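Local coordinates for protein RNA 2',3'-cyclic phosphodiesterase (Deinococcus radiodurans, PDB 5H7E) that is a LigT-like phosphoesterase of the 2H clan, a compact single-chain alpha/beta protein built around antiparallel sheet, at residues T5-Y10 with L45-A50; L156-L161 with E169-F174. One frame throughout, in Å; residues are numbered along the deposited sequence.

Contact 1 pairs strand 6-13 with strand 42-48; contact 2 pairs the two strands of the hairpin 148-160 and 167-175. Both belong to one antiparallel sheet, because strands 6-13 and 148-160 are neighbours in it: Phe9 O faces Tyr157 N and Arg7 O faces Ser159 N as probable hydrogen bonds. Each contact is partly buried and each carries a classic beta bulge. Contact 1 has the more buried residues, with Leu8, Tyr10 and Leu48 turned to helix 56-67, and at its exposed end, near Thr5, a water bridges the two segments. Contact 2 is more polar at its margin, where a water joins Arg158 to Gln171, and keeps its buried apolar part to Leu156 and Phe174.

Contact 1 (T5-Y10 with L45-A50); sequences TYRLFY and LSYLPA
Ser46 O is approached by two groups of the opposing strand: Tyr10 N donates a 3.0 Å hydrogen bond to it, and Phe9 CA adds a CA-H...O contact to the same oxygen. Two further bonds join Leu8 and Leu48, whose N and O atoms pair in both directions; Leu48 N reaches Leu8 O at 2.8 Å. This is antiparallel pairing with a classic beta bulge at its end, where Leu45 and Ser46 both face Tyr10 and Leu45 N bonds to Tyr10 O. Tyr47 lies on the other face from Leu48. Its CG stands anti to the backbone N (chi1 170°), which lays the ring alongside the neighbouring strand: Tyr47 CD1 comes within 3.6 Å of Leu8 O, and Phe9 CB meets the ring edge near its plane. Pro49 N sits over the centre of one ring face. Beyond, the extended Arg7 chain runs beside Tyr47 in the same direction, with Arg7 CD 4.0 Å from Tyr47 OH and guanidinium and ring planes 69° apart. Arg7 CG also rests 3.4 Å from Pro49 O. That carbonyl accepts from water 1, which is 2.8 Å from Thr5 OG1 and bridges the two segments just beyond the paired strands, at the exposed end. On the face that carries Leu8, Leu48, Tyr10 and Ser46, Tyr10 CD2 packs on Leu48 CD1 at 4.0 Å, with helix 56-67 touching both residues and helix 101-114 also touching Tyr10. Tyr10 OH is hydrogen-bonded to Leu59 O and Ser46 OG to Asp121, while the Phe9 ring leads away to stack on Tyr157. The direct hydrogen bonds between the segments are all backbone ones: the polar ends of Tyr10 and Ser46 are satisfied outside the pair, and water 1 links Thr5 to Pro49.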
loop_
_atom_site.group_PDB
_atom_site.type_symbol
_atom_site.label_atom_id
_atom_site.label_comp_id
_atom_site.label_asym_id
_atom_site.label_seq_id
_atom_site.Cartn_x
_atom_site.Cartn_y
_atom_site.Cartn_z
ATOM N N THR A 5 -16.436 1.654 13.747
ATOM C CA THR A 5 -14.993 1.658 13.583
ATOM C C THR A 5 -14.696 2.103 12.164
ATOM O O THR A 5 -15.572 2.085 11.297
ATOM C CB THR A 5 -14.375 0.276 13.813
ATOM O OG1 THR A 5 -15.034 -0.677 12.974
ATOM C CG2 THR A 5 -14.523 -0.174 15.303
ATOM N N TYR A 6 -13.433 2.430 11.925
ATOM C CA TYR A 6 -12.907 2.793 10.621
ATOM C C TYR A 6 -12.005 1.690 10.084
ATOM O O TYR A 6 -11.246 1.085 10.834
ATOM C CB TYR A 6 -12.062 4.070 10.702
ATOM C CG TYR A 6 -12.804 5.333 11.095
ATOM C CD1 TYR A 6 -14.166 5.453 10.927
ATOM C CD2 TYR A 6 -12.109 6.420 11.622
ATOM C CE1 TYR A 6 -14.816 6.614 11.267
ATOM C CE2 TYR A 6 -12.765 7.601 11.958
ATOM C CZ TYR A 6 -14.106 7.688 11.776
ATOM O OH TYR A 6 -14.762 8.855 12.126
ATOM N N ARG A 7 -11.980 1.529 8.751
ATOM C CA ARG A 7 -10.973 0.701 8.081
ATOM C C ARG A 7 -9.882 1.635 7.621
ATOM O O ARG A 7 -10.140 2.519 6.785
ATOM C CB ARG A 7 -11.515 -0.053 6.861
ATOM C CG ARG A 7 -12.698 -0.936 7.132
ATOM C CD ARG A 7 -13.136 -1.668 5.859
ATOM N NE ARG A 7 -14.230 -2.577 6.161
ATOM C CZ ARG A 7 -14.536 -3.634 5.419
ATOM N NH1 ARG A 7 -13.818 -3.902 4.330
ATOM N NH2 ARG A 7 -15.548 -4.425 5.766
ATOM N N LEU A 8 -8.680 1.472 8.193
ATOM C CA LEU A 8 -7.616 2.414 7.909
ATOM C C LEU A 8 -6.427 1.647 7.362
ATOM O O LEU A 8 -6.287 0.442 7.571
ATOM C CB LEU A 8 -7.136 3.178 9.139
ATOM C CG LEU A 8 -8.252 3.946 9.862
ATOM C CD1 LEU A 8 -7.651 4.629 11.109
ATOM C CD2 LEU A 8 -8.892 5.007 8.968
ATOM N N PHE A 9 -5.557 2.357 6.639
ATOM C CA PHE A 9 -4.296 1.717 6.281
ATOM C C PHE A 9 -3.253 2.789 6.051
ATOM O O PHE A 9 -3.580 3.920 5.719
ATOM C CB PHE A 9 -4.413 0.777 5.046
ATOM C CG PHE A 9 -4.907 1.449 3.792
ATOM C CD1 PHE A 9 -6.278 1.636 3.575
ATOM C CD2 PHE A 9 -3.991 1.821 2.805
ATOM C CE1 PHE A 9 -6.740 2.222 2.395
ATOM C CE2 PHE A 9 -4.440 2.401 1.623
ATOM C CZ PHE A 9 -5.795 2.603 1.395
ATOM N N TYR A 10 -1.998 2.443 6.349
ATOM C CA TYR A 10 -0.865 3.318 6.065
ATOM C C TYR A 10 -0.266 2.891 4.742
ATOM O O TYR A 10 -0.116 1.688 4.511
ATOM C CB TYR A 10 0.200 3.164 7.117
ATOM C CG TYR A 10 -0.080 3.762 8.499
ATOM C CD1 TYR A 10 0.252 5.064 8.796
ATOM C CD2 TYR A 10 -0.599 2.957 9.488
ATOM C CE1 TYR A 10 0.072 5.589 10.130
ATOM C CE2 TYR A 10 -0.795 3.443 10.769
ATOM C CZ TYR A 10 -0.422 4.724 11.078
ATOM O OH TYR A 10 -0.611 5.119 12.399
ATOM N N LEU A 45 1.592 -0.416 3.886
ATOM C CA LEU A 45 2.513 -0.815 4.951
ATOM C C LEU A 45 1.812 -1.555 6.099
ATOM O O LEU A 45 2.415 -2.436 6.709
ATOM C CB LEU A 45 3.225 0.423 5.521
ATOM C CG LEU A 45 4.369 1.009 4.650
ATOM C CD1 LEU A 45 3.910 1.793 3.527
ATOM C CD2 LEU A 45 5.332 1.859 5.502
ATOM N N SER A 46 0.568 -1.200 6.405
ATOM C CA SER A 46 -0.184 -1.929 7.401
ATOM C C SER A 46 -1.659 -1.633 7.184
ATOM O O SER A 46 -2.039 -0.507 6.842
ATOM C CB SER A 46 0.206 -1.487 8.825
ATOM O OG SER A 46 -0.453 -2.361 9.753
ATOM N N TYR A 47 -2.485 -2.652 7.381
ATOM C CA TYR A 47 -3.933 -2.531 7.233
ATOM C C TYR A 47 -4.590 -2.761 8.584
ATOM O O TYR A 47 -4.289 -3.740 9.259
ATOM C CB TYR A 47 -4.420 -3.551 6.188
ATOM C CG TYR A 47 -5.900 -3.693 6.130
ATOM C CD1 TYR A 47 -6.696 -2.633 5.798
ATOM C CD2 TYR A 47 -6.502 -4.912 6.429
ATOM C CE1 TYR A 47 -8.068 -2.756 5.778
ATOM C CE2 TYR A 47 -7.884 -5.050 6.382
ATOM C CZ TYR A 47 -8.641 -3.975 6.080
ATOM O OH TYR A 47 -10.029 -4.126 6.038
ATOM N N LEU A 48 -5.495 -1.855 8.949
ATOM C CA LEU A 48 -6.146 -1.811 10.263
ATOM C C LEU A 48 -7.645 -1.896 10.045
ATOM O O LEU A 48 -8.313 -0.874 9.792
ATOM C CB LEU A 48 -5.777 -0.501 10.975
ATOM C CG LEU A 48 -4.278 -0.255 11.279
ATOM C CD1 LEU A 48 -3.459 0.152 10.076
ATOM C CD2 LEU A 48 -4.169 0.871 12.283
ATOM N N PRO A 49 -8.227 -3.076 10.177
ATOM C CA PRO A 49 -9.611 -3.265 9.703
ATOM C C PRO A 49 -10.673 -2.595 10.537
ATOM O O PRO A 49 -11.794 -2.400 10.046
ATOM C CB PRO A 49 -9.782 -4.789 9.730
ATOM C CG PRO A 49 -8.726 -5.271 10.699
ATOM C CD PRO A 49 -7.570 -4.343 10.542
ATOM N N ALA A 50 -10.411 -2.292 11.831
ATOM C CA ALA A 50 -11.536 -1.876 12.688
ATOM C C ALA A 50 -10.996 -0.958 13.795
ATOM O O ALA A 50 -10.858 -1.352 14.955
ATOM C CB ALA A 50 -12.292 -3.093 13.276
HETATM O O HOH W 1 -14.154 -1.155 10.376
#

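Contact 2 (L156-L161 with E169-F174); sequences LYRSIL and EVQSTF
Leu156 O takes two backbone donors, Gln171 N at 2.8 Å and, more weakly, Ser172 N at 3.3 Å. Ser172 O in turn receives Leu156 N. The Leu156 side chain presents CB to the edge of the Phe174 ring, with Leu156 CB 3.7 Å from Phe174 CE2 and near the ring plane. Farther along, Arg158 and Glu169 exchange a pair of bonds between their N and O atoms. Strands 148-160 and 167-175 form an antiparallel beta hairpin, here with a classic bulge in which Gln171 and Ser172 together face Leu156. Gln171 bends at chi2 (-59°), which folds its amide back across the strands: Gln171 NE2 lies 3.6 Å from Arg158 CB and gives a weak bond to Glu169 O, already the acceptor of Arg158 N. Water 2 donates to Gln171 OE1 and accepts from Arg158 NH1 in the guanidinium plane, tying together two side chains that do not bond directly. Ile160 CD1 is set over a face of that guanidinium, offset toward its rim, and also touches Glu169 OE2 at 3.5 Å. Outside the hairpin, Tyr6 and Leu8 pack on Arg158, while Lys60 and Thr64 of helix 56-67 touch Phe174.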
loop_
_atom_site.group_PDB
_atom_site.type_symbol
_atom_site.label_atom_id
_atom_site.label_comp_id
_atom_site.label_asym_id
_atom_site.label_seq_id
_atom_site.Cartn_x
_atom_site.Cartn_y
_atom_site.Cartn_z
ATOM N N LEU A 156 -1.932 8.144 5.888
ATOM C CA LEU A 156 -2.930 7.324 6.562
ATOM C C LEU A 156 -4.256 7.494 5.825
ATOM O O LEU A 156 -4.766 8.605 5.729
ATOM C CB LEU A 156 -3.041 7.723 8.038
ATOM C CG LEU A 156 -4.148 7.031 8.855
ATOM C CD1 LEU A 156 -3.817 5.558 9.040
ATOM C CD2 LEU A 156 -4.338 7.687 10.285
ATOM N N TYR A 157 -4.766 6.409 5.249
ATOM C CA TYR A 157 -6.001 6.397 4.465
ATOM C C TYR A 157 -7.124 5.772 5.262
ATOM O O TYR A 157 -6.905 4.877 6.093
ATOM C CB TYR A 157 -5.808 5.536 3.205
ATOM C CG TYR A 157 -4.897 6.105 2.162
ATOM C CD1 TYR A 157 -5.388 7.043 1.248
ATOM C CD2 TYR A 157 -3.567 5.714 2.084
ATOM C CE1 TYR A 157 -4.548 7.542 0.247
ATOM C CE2 TYR A 157 -2.717 6.231 1.105
ATOM C CZ TYR A 157 -3.230 7.133 0.197
ATOM O OH TYR A 157 -2.373 7.635 -0.761
ATOM N N ARG A 158 -8.350 6.185 4.949
ATOM C CA ARG A 158 -9.530 5.450 5.367
ATOM C C ARG A 158 -10.162 4.835 4.126
ATOM O O ARG A 158 -10.283 5.499 3.098
ATOM C CB ARG A 158 -10.510 6.353 6.045
ATOM C CG ARG A 158 -11.772 5.653 6.477
ATOM C CD ARG A 158 -12.665 6.606 7.186
ATOM N NE ARG A 158 -13.961 5.985 7.391
ATOM C CZ ARG A 158 -15.036 6.650 7.805
ATOM N NH1 ARG A 158 -14.942 7.944 8.093
ATOM N NH2 ARG A 158 -16.182 6.008 7.955
ATOM N N SER A 159 -10.607 3.594 4.243
ATOM C CA SER A 159 -11.310 2.913 3.167
ATOM C C SER A 159 -12.814 2.920 3.402
ATOM O O SER A 159 -13.289 2.588 4.489
ATOM C CB SER A 159 -10.779 1.482 3.028
ATOM O OG SER A 159 -11.534 0.777 2.052
ATOM N N ILE A 160 -13.568 3.311 2.380
ATOM C CA ILE A 160 -15.025 3.316 2.457
ATOM C C ILE A 160 -15.560 2.494 1.298
ATOM O O ILE A 160 -15.062 2.606 0.174
ATOM C CB ILE A 160 -15.582 4.746 2.467
ATOM C CG1 ILE A 160 -15.281 5.383 3.835
ATOM C CG2 ILE A 160 -17.116 4.731 2.195
ATOM C CD1 ILE A 160 -15.182 6.887 3.833
ATOM N N LEU A 161 -16.515 1.613 1.584
ATOM C CA LEU A 161 -16.952 0.647 0.584
ATOM C C LEU A 161 -18.032 1.261 -0.304
ATOM O O LEU A 161 -18.944 1.933 0.180
ATOM C CB LEU A 161 -17.476 -0.626 1.257
ATOM C CG LEU A 161 -16.463 -1.558 1.971
ATOM C CD1 LEU A 161 -17.019 -2.984 2.052
ATOM C CD2 LEU A 161 -15.026 -1.562 1.381
ATOM N N GLU A 169 -9.901 7.728 1.295
ATOM C CA GLU A 169 -9.878 9.129 1.698
ATOM C C GLU A 169 -8.643 9.366 2.543
ATOM O O GLU A 169 -8.390 8.606 3.491
ATOM C CB GLU A 169 -11.113 9.504 2.505
ATOM C CG GLU A 169 -12.408 9.379 1.713
ATOM C CD GLU A 169 -13.616 9.844 2.500
ATOM O OE1 GLU A 169 -13.435 10.228 3.681
ATOM O OE2 GLU A 169 -14.745 9.825 1.945
ATOM N N VAL A 170 -7.871 10.396 2.195
ATOM C CA VAL A 170 -6.693 10.738 2.993
ATOM C C VAL A 170 -7.144 11.249 4.354
ATOM O O VAL A 170 -7.922 12.210 4.459
ATOM C CB VAL A 170 -5.835 11.808 2.310
ATOM C CG1 VAL A 170 -4.761 12.317 3.317
ATOM C CG2 VAL A 170 -5.244 11.348 1.070
ATOM N N GLN A 171 -6.648 10.615 5.419
ATOM C CA GLN A 171 -6.890 11.074 6.782
ATOM C C GLN A 171 -5.804 12.013 7.263
ATOM O O GLN A 171 -6.088 13.024 7.908
ATOM C CB GLN A 171 -6.959 9.903 7.747
ATOM C CG GLN A 171 -8.007 8.919 7.404
ATOM C CD GLN A 171 -9.358 9.565 7.387
ATOM O OE1 GLN A 171 -9.926 9.818 8.437
ATOM N NE2 GLN A 171 -9.871 9.863 6.203
ATOM N N SER A 172 -4.555 11.679 6.976
ATOM C CA SER A 172 -3.435 12.499 7.391
ATOM C C SER A 172 -2.238 12.095 6.554
ATOM O O SER A 172 -2.176 10.977 6.051
ATOM C CB SER A 172 -3.121 12.329 8.878
ATOM O OG SER A 172 -2.337 13.433 9.271
ATOM N N THR A 173 -1.312 13.024 6.361
ATOM C CA THR A 173 -0.049 12.695 5.727
ATOM C C THR A 173 1.080 13.041 6.685
ATOM O O THR A 173 0.952 13.957 7.507
ATOM C CB THR A 173 0.160 13.416 4.397
ATOM O OG1 THR A 173 0.092 14.833 4.602
ATOM C CG2 THR A 173 -0.893 13.001 3.392
ATOM N N PHE A 174 2.158 12.269 6.613
ATOM C CA PHE A 174 3.286 12.426 7.540
ATOM C C PHE A 174 4.547 12.585 6.711
ATOM O O PHE A 174 4.966 11.643 6.041
ATOM C CB PHE A 174 3.409 11.230 8.482
ATOM C CG PHE A 174 2.088 10.744 8.998
ATOM C CD1 PHE A 174 1.422 11.468 9.977
ATOM C CD2 PHE A 174 1.534 9.556 8.521
ATOM C CE1 PHE A 174 0.146 11.033 10.417
ATOM C CE2 PHE A 174 0.279 9.122 8.942
ATOM C CZ PHE A 174 -0.402 9.862 9.909
HETATM O O HOH W 2 -12.849 10.136 8.794
#